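Local coordinates for tail spike protein gp49 (Pseudomonas phage LKA1, PDB 4RU4), which forms the tailspike of the phage and probably acts as a lyase on the O-specific polysaccharide of Pseudomonas, degrading the host envelope during entry, at residues Ser126-Pro140 / Asn179-Gly193. Numbering follows the deposited sequence. Where two conformers were deposited one is given.
Sequences SVSAGSLTIDFASTP and NTVTIRSALYAAYDG
In the Ig-like domain, which stands beside the beta-helix of the tailspike, strand 133-135 runs antiparallel to strand 180-183, with I134 opposite V181 as a hydrogen-bonded pair. I134 N gives to V181 O (2.8 Å) and V181 N returns a bond to I134 O (2.7 Å). Pairing continues beyond the strands: F136 N bonds N179 O, I183 N bonds L132 O, and V127 and Y191 pair reciprocally. The type II turn 128-131 has glycine at G130, where a positive phi (87°) suits a residue without a side chain; its N reaches L187 O, while L187 N donates to S131 O.

Branched and aromatic side chains fill the buried face. L187 CD1 meets V127 CG1 tip to tip (3.6 Å) and also touches I134 CD1. Chi1 of V181 (174°) sets CG2 anti to its carbonyl carbon, from where V181 CG2 approaches F136 CE1 obliquely (3.5 Å) and touches P140 CG; P140 CB lies over one face of the F136 ring, offset toward its rim. Threonines suit the other, partly exposed face, bringing methyls to pack, T133 CG2 on T180 CG2 (3.6 Å), and hydroxyls for polar partners: a water bonds T180 OG1 and, weakly, D135 OD1. At the far end S126 OG accepts a straight bond from G193 N (2.8 Å). Backbone bonds thus fix the register, while apolar side chains bury one face and leave the threonines and D135 on the other.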
loop_
_atom_site.group_PDB
_atom_site.type_symbol
_atom_site.label_atom_id
_atom_site.label_comp_id
_atom_site.label_asym_id
_atom_site.label_seq_id
_atom_site.Cartn_x
_atom_site.Cartn_y
_atom_site.Cartn_z
ATOM N N SER B 126 -13.190 29.366 -22.839
ATOM C CA SER B 126 -12.911 29.206 -21.410
ATOM C C SER B 126 -13.644 28.004 -20.814
ATOM O O SER B 126 -14.777 27.695 -21.193
ATOM C CB SER B 126 -13.282 30.507 -20.680
ATOM O OG SER B 126 -12.480 31.558 -21.191
ATOM N N VAL B 127 -12.993 27.319 -19.879
ATOM C CA VAL B 127 -13.538 26.103 -19.308
ATOM C C VAL B 127 -13.254 26.071 -17.787
ATOM O O VAL B 127 -12.225 26.604 -17.321
ATOM C CB VAL B 127 -12.978 24.856 -20.052
ATOM C CG1 VAL B 127 -11.444 24.752 -19.895
ATOM C CG2 VAL B 127 -13.681 23.569 -19.604
ATOM N N SER B 128 -14.171 25.474 -17.028
ATOM C CA SER B 128 -14.028 25.383 -15.574
ATOM C C SER B 128 -13.248 24.142 -15.146
ATOM O O SER B 128 -13.186 23.148 -15.873
ATOM C CB SER B 128 -15.398 25.392 -14.887
ATOM O OG SER B 128 -16.089 26.608 -15.123
ATOM N N ALA B 129 -12.664 24.200 -13.952
ATOM C CA ALA B 129 -12.012 23.030 -13.390
ATOM C C ALA B 129 -13.098 21.990 -13.160
ATOM O O ALA B 129 -14.238 22.345 -12.851
ATOM C CB ALA B 129 -11.303 23.390 -12.063
ATOM N N GLY B 130 -12.771 20.713 -13.356
ATOM C CA GLY B 130 -13.737 19.655 -13.140
ATOM C C GLY B 130 -14.600 19.348 -14.354
ATOM O O GLY B 130 -15.384 18.402 -14.344
ATOM N N SER B 131 -14.461 20.150 -15.405
ATOM C CA SER B 131 -15.231 19.932 -16.619
ATOM C C SER B 131 -14.706 18.723 -17.380
ATOM O O SER B 131 -13.542 18.319 -17.211
ATOM C CB SER B 131 -15.181 21.156 -17.532
ATOM O OG SER B 131 -15.995 20.971 -18.694
ATOM N N LEU B 132 -15.567 18.142 -18.215
ATOM C CA LEU B 132 -15.136 17.085 -19.119
ATOM C C LEU B 132 -15.562 17.405 -20.539
ATOM O O LEU B 132 -15.703 16.507 -21.370
ATOM C CB LEU B 132 -15.657 15.705 -18.701
ATOM C CG LEU B 132 -15.029 15.158 -17.424
ATOM C CD1 LEU B 132 -15.944 15.509 -16.255
ATOM C CD2 LEU B 132 -14.747 13.654 -17.476
ATOM N N THR B 133 -15.761 18.694 -20.810
ATOM C CA THR B 133 -16.182 19.143 -22.135
ATOM C C THR B 133 -15.392 20.357 -22.610
ATOM O O THR B 133 -15.282 21.362 -21.907
ATOM C CB THR B 133 -17.673 19.511 -22.146
ATOM O OG1 THR B 133 -18.426 18.416 -21.616
ATOM C CG2 THR B 133 -18.134 19.798 -23.570
ATOM N N ILE B 134 -14.872 20.259 -23.827
ATOM C CA ILE B 134 -14.040 21.294 -24.399
ATOM C C ILE B 134 -14.637 21.730 -25.733
ATOM O O ILE B 134 -14.936 20.885 -26.593
ATOM C CB ILE B 134 -12.605 20.742 -24.696
ATOM C CG1 ILE B 134 -11.970 20.131 -23.445
ATOM C CG2 ILE B 134 -11.726 21.830 -25.265
ATOM C CD1 ILE B 134 -11.761 21.113 -22.311
ATOM N N ASP B 135 -14.782 23.045 -25.901
ATOM C CA ASP B 135 -15.343 23.633 -27.113
ATOM C C ASP B 135 -14.265 24.313 -27.967
ATOM O O ASP B 135 -13.746 25.372 -27.597
ATOM C CB ASP B 135 -16.424 24.669 -26.754
ATOM C CG ASP B 135 -17.619 24.051 -26.054
ATOM O OD1 ASP B 135 -17.977 22.893 -26.379
ATOM O OD2 ASP B 135 -18.199 24.724 -25.171
ATOM N N PHE B 136 -13.958 23.712 -29.117
ATOM C CA PHE B 136 -12.939 24.224 -30.017
ATOM C C PHE B 136 -13.513 25.262 -30.964
ATOM O O PHE B 136 -14.682 25.176 -31.364
ATOM C CB PHE B 136 -12.323 23.073 -30.812
ATOM C CG PHE B 136 -11.322 22.271 -30.019
ATOM C CD1 PHE B 136 -11.730 21.189 -29.254
ATOM C CD2 PHE B 136 -9.982 22.609 -30.036
ATOM C CE1 PHE B 136 -10.802 20.436 -28.524
ATOM C CE2 PHE B 136 -9.049 21.872 -29.299
ATOM C CZ PHE B 136 -9.480 20.787 -28.528
ATOM N N ALA B 137 -12.688 26.246 -31.314
ATOM C CA ALA B 137 -13.116 27.340 -32.174
ATOM C C ALA B 137 -13.493 26.876 -33.575
ATOM O O ALA B 137 -14.265 27.537 -34.258
ATOM C CB ALA B 137 -12.034 28.405 -32.250
ATOM N N SER B 138 -12.953 25.744 -34.008
ATOM C CA SER B 138 -13.237 25.225 -35.346
ATOM C C SER B 138 -12.940 23.733 -35.333
ATOM O O SER B 138 -12.465 23.220 -34.315
ATOM C CB SER B 138 -12.391 25.946 -36.405
ATOM O OG SER B 138 -11.008 25.661 -36.255
ATOM N N THR B 139 -13.207 23.036 -36.436
ATOM C CA THR B 139 -13.121 21.562 -36.439
ATOM C C THR B 139 -11.756 21.007 -36.002
ATOM O O THR B 139 -10.765 21.255 -36.677
ATOM C CB THR B 139 -13.367 21.003 -37.867
ATOM O OG1 THR B 139 -14.644 21.432 -38.340
ATOM C CG2 THR B 139 -13.310 19.479 -37.861
ATOM N N PRO B 140 -11.699 20.250 -34.882
ATOM C CA PRO B 140 -10.402 19.724 -34.435
ATOM C C PRO B 140 -10.063 18.376 -35.045
ATOM O O PRO B 140 -10.949 17.531 -35.186
ATOM C CB PRO B 140 -10.601 19.554 -32.925
ATOM C CG PRO B 140 -12.060 19.262 -32.778
ATOM C CD PRO B 140 -12.747 20.067 -33.862
ATOM N N ASN B 179 -17.666 20.715 -33.128
ATOM C CA ASN B 179 -16.514 21.354 -32.499
ATOM C C ASN B 179 -16.332 21.008 -31.025
ATOM O O ASN B 179 -15.404 21.488 -30.372
ATOM C CB ASN B 179 -16.597 22.866 -32.665
ATOM C CG ASN B 179 -16.364 23.284 -34.077
ATOM O OD1 ASN B 179 -15.850 22.505 -34.876
ATOM N ND2 ASN B 179 -16.734 24.516 -34.407
ATOM N N THR B 180 -17.223 20.172 -30.514
ATOM C CA THR B 180 -17.221 19.814 -29.106
ATOM C C THR B 180 -16.473 18.515 -28.858
ATOM O O THR B 180 -16.814 17.476 -29.424
ATOM C CB THR B 180 -18.649 19.629 -28.611
ATOM O OG1 THR B 180 -19.380 20.842 -28.829
ATOM C CG2 THR B 180 -18.654 19.280 -27.121
ATOM N N VAL B 181 -15.478 18.575 -27.983
ATOM C CA VAL B 181 -14.686 17.403 -27.634
ATOM C C VAL B 181 -14.869 17.049 -26.145
ATOM O O VAL B 181 -14.584 17.849 -25.240
ATOM C CB VAL B 181 -13.207 17.655 -27.961
ATOM C CG1 VAL B 181 -12.327 16.501 -27.466
ATOM C CG2 VAL B 181 -13.042 17.882 -29.464
ATOM N N THR B 182 -15.372 15.855 -25.882
ATOM C CA THR B 182 -15.509 15.430 -24.500
ATOM C C THR B 182 -14.258 14.627 -24.130
ATOM O O THR B 182 -13.599 14.057 -24.994
ATOM C CB THR B 182 -16.809 14.606 -24.242
ATOM O OG1 THR B 182 -16.897 13.501 -25.160
ATOM C CG2 THR B 182 -18.074 15.499 -24.388
ATOM N N ILE B 183 -13.928 14.585 -22.847
ATOM C CA ILE B 183 -12.659 13.981 -22.442
ATOM C C ILE B 183 -12.898 12.939 -21.366
ATOM O O ILE B 183 -13.980 12.909 -20.739
ATOM C CB ILE B 183 -11.662 15.053 -21.956
ATOM C CG1 ILE B 183 -12.211 15.784 -20.712
ATOM C CG2 ILE B 183 -11.338 16.023 -23.107
ATOM C CD1 ILE B 183 -11.404 17.009 -20.286
ATOM N N ARG B 184 -11.907 12.076 -21.162
ATOM C CA ARG B 184 -12.097 10.906 -20.318
ATOM C C ARG B 184 -11.930 11.112 -18.795
ATOM O O ARG B 184 -12.395 10.283 -18.022
ATOM C CB ARG B 184 -11.221 9.748 -20.821
ATOM C CG ARG B 184 -11.633 9.266 -22.210
ATOM C CD ARG B 184 -10.707 8.184 -22.768
ATOM N NE ARG B 184 -11.390 7.547 -23.902
ATOM C CZ ARG B 184 -10.796 6.705 -24.740
ATOM N NH1 ARG B 184 -9.527 6.416 -24.565
ATOM N NH2 ARG B 184 -11.466 6.147 -25.737
ATOM N N SER B 185 -11.271 12.187 -18.365
ATOM C CA SER B 185 -11.243 12.510 -16.934
ATOM C C SER B 185 -11.369 14.015 -16.713
ATOM O O SER B 185 -11.023 14.802 -17.580
ATOM C CB SER B 185 -9.997 11.941 -16.224
ATOM O OG SER B 185 -8.807 12.219 -16.956
ATOM N N ALA B 186 -11.861 14.403 -15.546
ATOM C CA ALA B 186 -12.138 15.825 -15.256
ATOM C C ALA B 186 -10.864 16.684 -15.237
ATOM O O ALA B 186 -9.814 16.259 -14.756
ATOM C CB ALA B 186 -12.878 15.933 -13.934
ATOM N N LEU B 187 -10.962 17.898 -15.774
ATOM C CA LEU B 187 -9.847 18.843 -15.722
ATOM C C LEU B 187 -9.431 19.154 -14.284
ATOM O O LEU B 187 -10.288 19.370 -13.424
ATOM C CB LEU B 187 -10.225 20.152 -16.424
ATOM C CG LEU B 187 -10.420 20.148 -17.954
ATOM C CD1 LEU B 187 -10.842 21.535 -18.392
ATOM C CD2 LEU B 187 -9.147 19.707 -18.742
ATOM N N TYR B 188 -8.118 19.187 -14.036
ATOM C CA TYR B 188 -7.581 19.601 -12.740
ATOM C C TYR B 188 -7.753 21.106 -12.520
ATOM O O TYR B 188 -7.833 21.552 -11.386
ATOM C CB TYR B 188 -6.092 19.298 -12.647
ATOM C CG TYR B 188 -5.792 17.848 -12.322
ATOM C CD1 TYR B 188 -5.673 16.902 -13.334
ATOM C CD2 TYR B 188 -5.630 17.435 -10.995
ATOM C CE1 TYR B 188 -5.391 15.576 -13.059
ATOM C CE2 TYR B 188 -5.323 16.096 -10.699
ATOM C CZ TYR B 188 -5.223 15.180 -11.748
ATOM O OH TYR B 188 -4.957 13.859 -11.489
ATOM N N ALA B 189 -7.799 21.885 -13.595
ATOM C CA ALA B 189 -7.810 23.350 -13.471
ATOM C C ALA B 189 -8.714 24.012 -14.490
ATOM O O ALA B 189 -9.121 23.397 -15.490
ATOM C CB ALA B 189 -6.346 23.932 -13.596
ATOM N N ALA B 190 -8.989 25.287 -14.235
ATOM C CA ALA B 190 -9.809 26.115 -15.102
ATOM C C ALA B 190 -8.872 26.862 -16.033
ATOM O O ALA B 190 -7.729 27.161 -15.650
ATOM C CB ALA B 190 -10.598 27.129 -14.236
ATOM N N TYR B 191 -9.342 27.173 -17.242
ATOM C CA TYR B 191 -8.555 27.914 -18.237
ATOM C C TYR B 191 -9.399 29.000 -18.899
ATOM O O TYR B 191 -10.551 28.745 -19.292
ATOM C CB TYR B 191 -8.005 26.975 -19.315
ATOM C CG TYR B 191 -7.171 25.890 -18.687
ATOM C CD1 TYR B 191 -5.880 26.158 -18.249
ATOM C CD2 TYR B 191 -7.707 24.627 -18.461
ATOM C CE1 TYR B 191 -5.124 25.183 -17.629
ATOM C CE2 TYR B 191 -6.966 23.641 -17.818
ATOM C CZ TYR B 191 -5.671 23.921 -17.404
ATOM O OH TYR B 191 -4.932 22.939 -16.759
ATOM N N ASP B 192 -8.806 30.191 -19.009
ATOM C CA ASP B 192 -9.323 31.307 -19.806
ATOM C C ASP B 192 -8.955 30.992 -21.252
ATOM O O ASP B 192 -7.769 30.843 -21.573
ATOM C CB ASP B 192 -8.628 32.597 -19.356
ATOM C CG ASP B 192 -9.116 33.848 -20.101
ATOM O OD1 ASP B 192 -9.691 33.738 -21.206
ATOM O OD2 ASP B 192 -8.901 34.958 -19.561
ATOM N N GLY B 193 -9.968 30.882 -22.113
ATOM C CA GLY B 193 -9.760 30.442 -23.477
ATOM C C GLY B 193 -8.785 31.344 -24.208
ATOM O O GLY B 193 -8.082 30.906 -25.124
HETATM O O HOH W 1 -18.857 23.598 -29.599
#